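Local coordinates for probable secreted solute-binding lipoprotein (Streptomyces coelicolor, PDB 3I3V) that probably binds a solute outside the cell and delivers it to a membrane transporter, at residues V70-D74 with K75-W79; A213-D217 with A218-A222; Q245-M248 with S249-A253. All blocks are in the same frame, centred on the assembly; numbering follows the deposited sequence.

Interaction 1 (V70-D74 with K75-W79)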
ATOM      1  N   VAL C  70     -47.787 -23.796   9.733  1.00 25.35           N
ATOM      2  CA  VAL C  70     -48.450 -25.071  10.016  1.00 26.51           C
ATOM      3  C   VAL C  70     -47.452 -26.218   9.987  1.00 26.24           C
ATOM      4  O   VAL C  70     -46.337 -26.082   9.480  1.00 26.61           O
ATOM      5  CB  VAL C  70     -49.541 -25.428   8.965  1.00 26.93           C
ATOM      6  CG1 VAL C  70     -50.897 -25.105   9.493  1.00 28.41           C
ATOM      7  CG2 VAL C  70     -49.266 -24.702   7.642  1.00 26.89           C
ATOM      8  N   ASN C  71     -47.873 -27.362  10.515  1.00 24.29           N
ATOM      9  CA  ASN C  71     -47.017 -28.525  10.528  1.00 26.40           C
ATOM     10  C   ASN C  71     -47.224 -29.288   9.227  1.00 28.08           C
ATOM     11  O   ASN C  71     -48.005 -28.872   8.366  1.00 25.41           O
ATOM     12  CB  ASN C  71     -47.331 -29.424  11.730  1.00 26.40           C
ATOM     13  CG  ASN C  71     -48.778 -29.918  11.738  1.00 28.60           C
ATOM     14  OD1 ASN C  71     -49.057 -31.071  12.101  1.00 30.81           O
ATOM     15  ND2 ASN C  71     -49.705 -29.045  11.358  1.00 26.65           N
ATOM     16  N   LEU C  72     -46.514 -30.402   9.091  1.00 28.94           N
ATOM     17  CA  LEU C  72     -46.602 -31.222   7.900  1.00 30.55           C
ATOM     18  C   LEU C  72     -47.453 -32.447   8.173  1.00 31.63           C
ATOM     19  O   LEU C  72     -47.057 -33.335   8.931  1.00 33.03           O
ATOM     20  CB  LEU C  72     -45.208 -31.666   7.447  1.00 26.83           C
ATOM     21  CG  LEU C  72     -45.226 -32.434   6.121  1.00 29.15           C
ATOM     22  CD1 LEU C  72     -45.631 -31.471   5.004  1.00 25.91           C
ATOM     23  CD2 LEU C  72     -43.863 -33.050   5.833  1.00 25.79           C
ATOM     24  N   TYR C  73     -48.631 -32.487   7.567  1.00 32.22           N
ATOM     25  CA  TYR C  73     -49.514 -33.628   7.722  1.00 32.39           C
ATOM     26  C   TYR C  73     -50.308 -33.804   6.434  1.00 33.33           C
ATOM     27  O   TYR C  73     -50.201 -32.990   5.514  1.00 31.85           O
ATOM     28  CB  TYR C  73     -50.452 -33.446   8.923  1.00 30.79           C
ATOM     29  CG  TYR C  73     -51.529 -32.396   8.761  1.00 32.16           C
ATOM     30  CD1 TYR C  73     -51.219 -31.032   8.754  1.00 32.23           C
ATOM     31  CD2 TYR C  73     -52.868 -32.767   8.630  1.00 31.24           C
ATOM     32  CE1 TYR C  73     -52.227 -30.061   8.621  1.00 32.38           C
ATOM     33  CE2 TYR C  73     -53.874 -31.818   8.494  1.00 31.22           C
ATOM     34  CZ  TYR C  73     -53.556 -30.470   8.492  1.00 32.73           C
ATOM     35  OH  TYR C  73     -54.564 -29.540   8.387  1.00 32.24           O
ATOM     36  N   ASP C  74     -51.106 -34.864   6.380  1.00 35.03           N
ATOM     37  CA  ASP C  74     -51.906 -35.197   5.202  1.00 35.62           C
ATOM     38  C   ASP C  74     -52.288 -34.045   4.268  1.00 35.45           C
ATOM     39  O   ASP C  74     -51.874 -34.016   3.108  1.00 35.63           O
ATOM     40  CB  ASP C  74     -53.181 -35.933   5.624  1.00 37.64           C
ATOM     41  CG  ASP C  74     -53.942 -36.495   4.435  1.00 40.49           C
ATOM     42  OD1 ASP C  74     -55.110 -36.091   4.225  1.00 40.31           O
ATOM     43  OD2 ASP C  74     -53.363 -37.336   3.706  1.00 40.26           O
ATOM     44  N   LYS C  75     -53.083 -33.104   4.768  1.00 33.40           N
ATOM     45  CA  LYS C  75     -53.532 -31.980   3.954  1.00 32.76           C
ATOM     46  C   LYS C  75     -52.446 -31.052   3.403  1.00 33.50           C
ATOM     47  O   LYS C  75     -52.416 -30.793   2.202  1.00 34.50           O
ATOM     48  CB  LYS C  75     -54.570 -31.158   4.728  1.00 31.89           C
ATOM     49  CG  LYS C  75     -55.158 -30.006   3.933  1.00 32.40           C
ATOM     50  CD  LYS C  75     -56.504 -29.536   4.495  1.00 31.08           C
ATOM     51  CE  LYS C  75     -57.652 -30.291   3.883  1.00 30.02           C
ATOM     52  NZ  LYS C  75     -57.672 -30.083   2.411  1.00 28.33           N
ATOM     53  N   THR C  76     -51.560 -30.551   4.261  1.00 33.03           N
ATOM     54  CA  THR C  76     -50.506 -29.640   3.809  1.00 30.59           C
ATOM     55  C   THR C  76     -49.460 -30.369   2.982  1.00 30.40           C
ATOM     56  O   THR C  76     -48.627 -29.751   2.335  1.00 29.23           O
ATOM     57  CB  THR C  76     -49.806 -28.911   5.007  1.00 31.01           C
ATOM     58  OG1 THR C  76     -49.104 -29.855   5.826  1.00 29.02           O
ATOM     59  CG2 THR C  76     -50.841 -28.176   5.857  1.00 30.12           C
ATOM     60  N   LEU C  77     -49.524 -31.692   2.996  1.00 31.11           N
ATOM     61  CA  LEU C  77     -48.601 -32.526   2.246  1.00 31.70           C
ATOM     62  C   LEU C  77     -48.910 -32.396   0.747  1.00 31.34           C
ATOM     63  O   LEU C  77     -48.083 -32.725  -0.104  1.00 30.69           O
ATOM     64  CB  LEU C  77     -48.785 -33.973   2.699  1.00 32.05           C
ATOM     65  CG  LEU C  77     -47.631 -34.933   2.987  1.00 35.40           C
ATOM     66  CD1 LEU C  77     -46.362 -34.207   3.341  1.00 36.18           C
ATOM     67  CD2 LEU C  77     -48.072 -35.847   4.128  1.00 35.45           C
ATOM     68  N   ALA C  78     -50.103 -31.897   0.440  1.00 31.14           N
ATOM     69  CA  ALA C  78     -50.555 -31.734  -0.939  1.00 32.25           C
ATOM     70  C   ALA C  78     -50.435 -30.314  -1.481  1.00 33.22           C
ATOM     71  O   ALA C  78     -50.704 -30.086  -2.655  1.00 33.89           O
ATOM     72  CB  ALA C  78     -52.011 -32.191  -1.064  1.00 30.11           C
ATOM     73  N   TRP C  79     -50.035 -29.368  -0.642  1.00 32.14           N
ATOM     74  CA  TRP C  79     -49.923 -27.974  -1.070  1.00 31.71           C
ATOM     75  C   TRP C  79     -48.844 -27.677  -2.096  1.00 31.20           C
ATOM     76  O   TRP C  79     -49.061 -26.893  -3.011  1.00 32.17           O
ATOM     77  CB  TRP C  79     -49.693 -27.058   0.140  1.00 29.18           C
ATOM     78  CG  TRP C  79     -50.908 -26.842   0.993  1.00 29.38           C
ATOM     79  CD1 TRP C  79     -52.179 -27.291   0.746  1.00 28.46           C
ATOM     80  CD2 TRP C  79     -50.986 -26.056   2.189  1.00 27.56           C
ATOM     81  NE1 TRP C  79     -53.039 -26.826   1.708  1.00 29.58           N
ATOM     82  CE2 TRP C  79     -52.334 -26.066   2.607  1.00 27.92           C
ATOM     83  CE3 TRP C  79     -50.047 -25.344   2.947  1.00 26.86           C
ATOM     84  CZ2 TRP C  79     -52.769 -25.389   3.754  1.00 26.99           C
ATOM     85  CZ3 TRP C  79     -50.482 -24.671   4.088  1.00 27.62           C
ATOM     86  CH2 TRP C  79     -51.830 -24.701   4.478  1.00 27.12           C
TER
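Thr76 reaches back from the turn before helix 79-82 to the loop that leaves strand 67-70, fixing a tight strand-to-helix connection in the periplasmic-binding-protein fold. Its hydroxyl carries the side-chain polar contacts. Thr76 OG1 donates to Asn71 O at 2.9 Å, meeting that oxygen in the carbonyl plane on a lone pair, and accepts from Tyr73 N at 3.2 Å with an almost straight N-H (167°). With chi1 at 65°, OG1 lies between the backbone N and carbonyl carbon of its own residue, facing the bend in the chain. The hydroxyl thus bridges two points of the loop. The backbone closes the turn through Leu77 N, which donates to Tyr73 O at 2.9 Å and, weakly, to Asp74 O.

The aliphatic contact is a crossing of Leu72 and Leu77 at about a right angle, where Leu72 CD1 and Leu77 CD1 come within 3.3 Å, tighter than ordinary van der Waals contact, so the exact placing of these methyls is doubtful.

The aromatic contacts gather round the methyl of Thr76, which lies between two rings. Tyr73 CE1 meets Thr76 CG2 at 3.6 Å, while the same methyl sits over one face of the Trp79 ring, offset toward its rim. One face of the Tyr73 ring covers the backbone N atoms of Lys75 and Thr76, and its edge receives Asn71 O in plane. Beyond the turn, Glu56 of helix 51-60 takes both Lys75 NZ, in a salt bridge, and Trp79 NE1, in a hydrogen bond. Val70 CG2 approaches Trp79 CZ3 obliquely at 3.8 Å.

Interaction 2 (A213-D217 with A218-A222)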
ATOM      1  N   ALA C 213     -43.165 -58.115  21.950  1.00 37.62           N
ATOM      2  CA  ALA C 213     -43.944 -59.160  22.615  1.00 37.96           C
ATOM      3  C   ALA C 213     -43.195 -59.765  23.790  1.00 38.91           C
ATOM      4  O   ALA C 213     -43.801 -60.132  24.800  1.00 39.61           O
ATOM      5  CB  ALA C 213     -44.317 -60.250  21.617  1.00 34.92           C
ATOM      6  N   HIS C 214     -41.879 -59.875  23.653  1.00 39.85           N
ATOM      7  CA  HIS C 214     -41.043 -60.424  24.713  1.00 40.60           C
ATOM      8  C   HIS C 214     -41.107 -59.458  25.906  1.00 40.24           C
ATOM      9  O   HIS C 214     -41.489 -59.850  27.006  1.00 40.24           O
ATOM     10  CB  HIS C 214     -39.607 -60.590  24.193  1.00 43.81           C
ATOM     11  CG  HIS C 214     -38.686 -61.301  25.140  1.00 49.76           C
ATOM     12  ND1 HIS C 214     -39.051 -62.439  25.829  1.00 50.23           N
ATOM     13  CD2 HIS C 214     -37.397 -61.054  25.481  1.00 50.23           C
ATOM     14  CE1 HIS C 214     -38.030 -62.861  26.551  1.00 50.81           C
ATOM     15  NE2 HIS C 214     -37.014 -62.038  26.358  1.00 51.53           N
ATOM     16  N   LEU C 215     -40.764 -58.191  25.674  1.00 38.78           N
ATOM     17  CA  LEU C 215     -40.788 -57.178  26.728  1.00 36.97           C
ATOM     18  C   LEU C 215     -42.132 -57.115  27.443  1.00 36.75           C
ATOM     19  O   LEU C 215     -42.195 -57.168  28.665  1.00 37.30           O
ATOM     20  CB  LEU C 215     -40.449 -55.802  26.147  1.00 34.10           C
ATOM     21  CG  LEU C 215     -39.012 -55.619  25.640  1.00 35.04           C
ATOM     22  CD1 LEU C 215     -38.855 -54.257  24.971  1.00 31.96           C
ATOM     23  CD2 LEU C 215     -38.043 -55.756  26.801  1.00 31.24           C
ATOM     24  N   ARG C 216     -43.205 -56.999  26.674  1.00 36.55           N
ATOM     25  CA  ARG C 216     -44.564 -56.931  27.215  1.00 36.23           C
ATOM     26  C   ARG C 216     -44.952 -58.153  28.066  1.00 37.00           C
ATOM     27  O   ARG C 216     -45.513 -58.017  29.158  1.00 36.85           O
ATOM     28  CB  ARG C 216     -45.553 -56.791  26.051  1.00 36.80           C
ATOM     29  CG  ARG C 216     -47.019 -56.917  26.424  1.00 36.58           C
ATOM     30  CD  ARG C 216     -47.826 -57.374  25.218  1.00 36.83           C
ATOM     31  NE  ARG C 216     -47.389 -58.704  24.805  1.00 37.23           N
ATOM     32  CZ  ARG C 216     -47.805 -59.340  23.718  1.00 34.94           C
ATOM     33  NH1 ARG C 216     -48.681 -58.775  22.907  1.00 36.76           N
ATOM     34  NH2 ARG C 216     -47.339 -60.547  23.445  1.00 33.78           N
ATOM     35  N   ASP C 217     -44.681 -59.348  27.551  1.00 37.71           N
ATOM     36  CA  ASP C 217     -45.016 -60.567  28.278  1.00 36.78           C
ATOM     37  C   ASP C 217     -44.180 -60.662  29.550  1.00 36.97           C
ATOM     38  O   ASP C 217     -44.629 -61.223  30.547  1.00 37.40           O
ATOM     39  CB  ASP C 217     -44.798 -61.797  27.388  1.00 35.53           C
ATOM     40  CG  ASP C 217     -45.869 -61.935  26.309  1.00 36.59           C
ATOM     41  OD1 ASP C 217     -45.776 -62.860  25.472  1.00 36.20           O
ATOM     42  OD2 ASP C 217     -46.816 -61.123  26.304  1.00 36.24           O
ATOM     43  N   ALA C 218     -42.983 -60.086  29.525  1.00 35.04           N
ATOM     44  CA  ALA C 218     -42.105 -60.120  30.686  1.00 35.00           C
ATOM     45  C   ALA C 218     -42.558 -59.135  31.757  1.00 35.79           C
ATOM     46  O   ALA C 218     -41.951 -59.043  32.828  1.00 36.22           O
ATOM     47  CB  ALA C 218     -40.681 -59.815  30.266  1.00 36.14           C
ATOM     48  N   GLY C 219     -43.622 -58.393  31.458  1.00 34.25           N
ATOM     49  CA  GLY C 219     -44.148 -57.422  32.403  1.00 32.38           C
ATOM     50  C   GLY C 219     -43.415 -56.095  32.449  1.00 31.62           C
ATOM     51  O   GLY C 219     -43.320 -55.477  33.506  1.00 33.11           O
ATOM     52  N   VAL C 220     -42.909 -55.637  31.310  1.00 32.40           N
ATOM     53  CA  VAL C 220     -42.187 -54.373  31.271  1.00 31.00           C
ATOM     54  C   VAL C 220     -43.140 -53.182  31.350  1.00 32.35           C
ATOM     55  O   VAL C 220     -42.754 -52.098  31.780  1.00 32.95           O
ATOM     56  CB  VAL C 220     -41.320 -54.267  29.993  1.00 31.28           C
ATOM     57  CG1 VAL C 220     -40.822 -52.837  29.804  1.00 28.94           C
ATOM     58  CG2 VAL C 220     -40.135 -55.210  30.096  1.00 28.07           C
ATOM     59  N   PHE C 221     -44.391 -53.383  30.951  1.00 30.31           N
ATOM     60  CA  PHE C 221     -45.376 -52.306  30.999  1.00 29.27           C
ATOM     61  C   PHE C 221     -46.266 -52.464  32.212  1.00 30.61           C
ATOM     62  O   PHE C 221     -46.396 -53.561  32.748  1.00 30.82           O
ATOM     63  CB  PHE C 221     -46.221 -52.309  29.721  1.00 26.83           C
ATOM     64  CG  PHE C 221     -45.404 -52.153  28.480  1.00 26.16           C
ATOM     65  CD1 PHE C 221     -44.702 -50.979  28.246  1.00 25.17           C
ATOM     66  CD2 PHE C 221     -45.249 -53.207  27.598  1.00 23.87           C
ATOM     67  CE1 PHE C 221     -43.856 -50.862  27.163  1.00 24.42           C
ATOM     68  CE2 PHE C 221     -44.401 -53.094  26.507  1.00 25.90           C
ATOM     69  CZ  PHE C 221     -43.700 -51.918  26.292  1.00 24.92           C
ATOM     70  N   ALA C 222     -46.870 -51.361  32.646  1.00 31.77           N
ATOM     71  CA  ALA C 222     -47.768 -51.373  33.798  1.00 33.13           C
ATOM     72  C   ALA C 222     -48.906 -52.355  33.555  1.00 33.72           C
ATOM     73  O   ALA C 222     -49.293 -52.597  32.407  1.00 33.01           O
ATOM     74  CB  ALA C 222     -48.339 -49.972  34.032  1.00 31.57           C
TER
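Helix 203-217 ends in a Schellman motif, in which Gly219, at phi 81°, turns the chain off the helix axis while Gly219 N bonds to Arg216 O at 3.0 Å and Val220 N to Leu215 O at 3.1 Å. The first of these donors stands well above the carbonyl plane of Arg216, whereas Val220 N is only moderately tilted from that of Leu215. Just before the chain turns away, Ala218 N still makes the regular helical bond to His214 O at 2.9 Å, so the last turn of the helix is bonded up to the point where the chain departs.

The turn folds two side chains back against the helix. Val220 CG2 touches Leu215 CD2 at 3.9 Å and also lies close to Leu215 O, beside the carbonyl whose hydrogen bond its own backbone makes. Phe221 follows with chi1 at -58°, its CG anti to the carbonyl carbon, which carries the ring back to the helix: Arg216 CB lies at the ring edge, in plane, 3.9 Å from Phe221 CE2. The ring also meets Phe377 edge-to-face and touches Leu177 and Ile181 of helix 172-182. Replacing Phe221 with an alanine would probably leave a gap beside Arg216 CB and take an aromatic partner from Phe377.

Arg216 itself turns its charged end away from the ring. Bent at chi3 (63°), its chain brings the guanidinium to the carboxylate of Asp217 in a salt bridge whose N-H bonds are weak; the guanidinium is also held by the main chain, NH1 donating to Ser376 O and NH2 to Thr381 O. Asp217 OD2 also accepts from Gly380 N, and lies 2.9 Å from Arg216 NE.

Interaction 3 (Q245-M248 with S249-A253)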
ATOM      1  N   GLN C 245     -41.022 -43.724  31.644  1.00 30.67           N
ATOM      2  CA  GLN C 245     -42.017 -43.167  30.749  1.00 31.68           C
ATOM      3  C   GLN C 245     -41.411 -42.586  29.497  1.00 32.20           C
ATOM      4  O   GLN C 245     -40.518 -41.746  29.576  1.00 32.95           O
ATOM      5  CB  GLN C 245     -42.787 -42.057  31.458  1.00 31.78           C
ATOM      6  CG  GLN C 245     -43.784 -41.355  30.575  1.00 32.72           C
ATOM      7  CD  GLN C 245     -44.318 -40.081  31.203  1.00 31.38           C
ATOM      8  OE1 GLN C 245     -45.473 -39.711  30.994  1.00 28.95           O
ATOM      9  NE2 GLN C 245     -43.476 -39.404  31.970  1.00 29.58           N
ATOM     10  N   SER C 246     -41.892 -43.033  28.342  1.00 31.01           N
ATOM     11  CA  SER C 246     -41.427 -42.483  27.079  1.00 30.07           C
ATOM     12  C   SER C 246     -42.427 -41.377  26.739  1.00 31.16           C
ATOM     13  O   SER C 246     -43.635 -41.606  26.753  1.00 32.17           O
ATOM     14  CB  SER C 246     -41.460 -43.542  25.988  1.00 29.35           C
ATOM     15  OG  SER C 246     -41.158 -42.952  24.740  1.00 26.58           O
ATOM     16  N   ALA C 247     -41.955 -40.178  26.433  1.00 29.52           N
ATOM     17  CA  ALA C 247     -42.909 -39.127  26.127  1.00 30.07           C
ATOM     18  C   ALA C 247     -42.276 -37.902  25.485  1.00 32.33           C
ATOM     19  O   ALA C 247     -41.093 -37.649  25.675  1.00 33.78           O
ATOM     20  CB  ALA C 247     -43.635 -38.729  27.399  1.00 29.54           C
HETATM   21  N   MSE C 248     -43.069 -37.147  24.725  1.00 32.61           N
HETATM   22  CA  MSE C 248     -42.581 -35.934  24.079  1.00 34.93           C
HETATM   23  C   MSE C 248     -41.933 -35.053  25.145  1.00 35.10           C
HETATM   24  O   MSE C 248     -42.406 -35.003  26.279  1.00 34.47           O
HETATM   25  CB  MSE C 248     -43.739 -35.160  23.455  1.00 38.23           C
HETATM   26  CG  MSE C 248     -44.443 -35.841  22.290  1.00 44.47           C
HETATM   27 SE   MSE C 248     -45.959 -34.767  21.672  1.00 52.64          SE
HETATM   28  CE  MSE C 248     -44.927 -33.507  20.620  1.00 46.22           C
ATOM     29  N   SER C 249     -40.858 -34.356  24.792  1.00 34.60           N
ATOM     30  CA  SER C 249     -40.207 -33.493  25.765  1.00 35.21           C
ATOM     31  C   SER C 249     -41.222 -32.472  26.300  1.00 35.01           C
ATOM     32  O   SER C 249     -41.139 -32.051  27.452  1.00 33.06           O
ATOM     33  CB  SER C 249     -38.995 -32.789  25.138  1.00 34.86           C
ATOM     34  OG  SER C 249     -39.375 -31.982  24.039  1.00 35.93           O
ATOM     35  N   SER C 250     -42.188 -32.093  25.464  1.00 36.12           N
ATOM     36  CA  SER C 250     -43.215 -31.134  25.864  1.00 37.46           C
ATOM     37  C   SER C 250     -44.038 -31.651  27.039  1.00 37.42           C
ATOM     38  O   SER C 250     -44.556 -30.864  27.831  1.00 36.44           O
ATOM     39  CB  SER C 250     -44.154 -30.812  24.698  1.00 39.27           C
ATOM     40  OG  SER C 250     -43.475 -30.089  23.689  1.00 44.88           O
ATOM     41  N   ALA C 251     -44.179 -32.970  27.142  1.00 37.88           N
ATOM     42  CA  ALA C 251     -44.925 -33.555  28.250  1.00 37.53           C
ATOM     43  C   ALA C 251     -43.984 -33.639  29.452  1.00 37.90           C
ATOM     44  O   ALA C 251     -44.398 -33.420  30.591  1.00 38.44           O
ATOM     45  CB  ALA C 251     -45.441 -34.934  27.879  1.00 37.30           C
ATOM     46  N   LEU C 252     -42.717 -33.948  29.183  1.00 38.18           N
ATOM     47  CA  LEU C 252     -41.696 -34.046  30.223  1.00 38.39           C
ATOM     48  C   LEU C 252     -41.483 -32.693  30.895  1.00 40.01           C
ATOM     49  O   LEU C 252     -41.039 -32.614  32.048  1.00 39.41           O
ATOM     50  CB  LEU C 252     -40.372 -34.523  29.618  1.00 36.87           C
ATOM     51  CG  LEU C 252     -40.050 -36.020  29.607  1.00 35.43           C
ATOM     52  CD1 LEU C 252     -41.254 -36.829  30.023  1.00 34.54           C
ATOM     53  CD2 LEU C 252     -39.570 -36.407  28.227  1.00 32.73           C
ATOM     54  N   ALA C 253     -41.803 -31.626  30.171  1.00 39.62           N
ATOM     55  CA  ALA C 253     -41.641 -30.287  30.708  1.00 40.93           C
ATOM     56  C   ALA C 253     -42.643 -30.023  31.820  1.00 41.36           C
ATOM     57  O   ALA C 253     -42.454 -29.116  32.620  1.00 42.70           O
ATOM     58  CB  ALA C 253     -41.812 -29.261  29.610  1.00 41.13           C
TER
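The carboxamide of Gln245 is met by Leu252, whose CD1 stands over the amide plane at NE2, 3.9 Å from that nitrogen. The two side chains slide past each other in opposite directions: Gln245 is extended, with CG anti to the backbone N (chi1 176°), and this carries its amide along to the leucine. A second flat group, the carbonyl of Met248, accepts two backbone donors from different directions. Leu252 N lies in the carbonyl plane at 3.1 Å from Met248 O, while Ala251 N, at 2.8 Å from the same oxygen, stands 56° out of that plane.

These bonds open helix 249-252, for which Met248, a selenomethionine here, occupies the N-cap position. The contact is therefore a strand-to-helix junction: strand 242-246, paired antiparallel with strand 122-131, runs out through Ala247 and turns directly into the short helix. The selenomethionine side chain has no oxygen with which to cap the first turn, and it packs instead on Thr124, Trp126 and Trp172. Ser249, the first helical residue, sends its OG to Asp326 OD2.

The apolar contacts between strand end and helix are small. Ala247 CB faces Ala251 CB at 4.2 Å and Leu252 CD1 at 4.0 Å, so this one methyl bridges two successive helical residues. The other branch of Leu252 turns to the backbone, CD2 coming within 3.2 Å of Ala247 O. Its chi2 is nearly eclipsed (9°), which leaves the exact placing of the two methyls less certain. The leucine side chain also touches Pro127 of strand 122-131 and Leu340 of helix 339-345.

Overall arrangement
Along the chain the three contacts come in series, interaction 1 first and interaction 3 last. Interaction 1 follows strand 67-70 of the four-stranded sheet, whereas interactions 2 and 3 adjoin the larger sheet: strand 163-166, which bonds to Val220, pairs in parallel with strand 242-246. Centres of interactions 2 and 3 are about 21 Å apart, yet Phe221 and Ser246 both touch Leu177 of helix 172-182. Interaction 1 lies about 36 Å from interaction 2, centre to centre, on the opposite side of the chain's centre, and about 24 Å from interaction 3. None touches another; each forms a separate turn, helix end or strand-to-helix junction in a fold built round two sheets, as in solute-binding proteins.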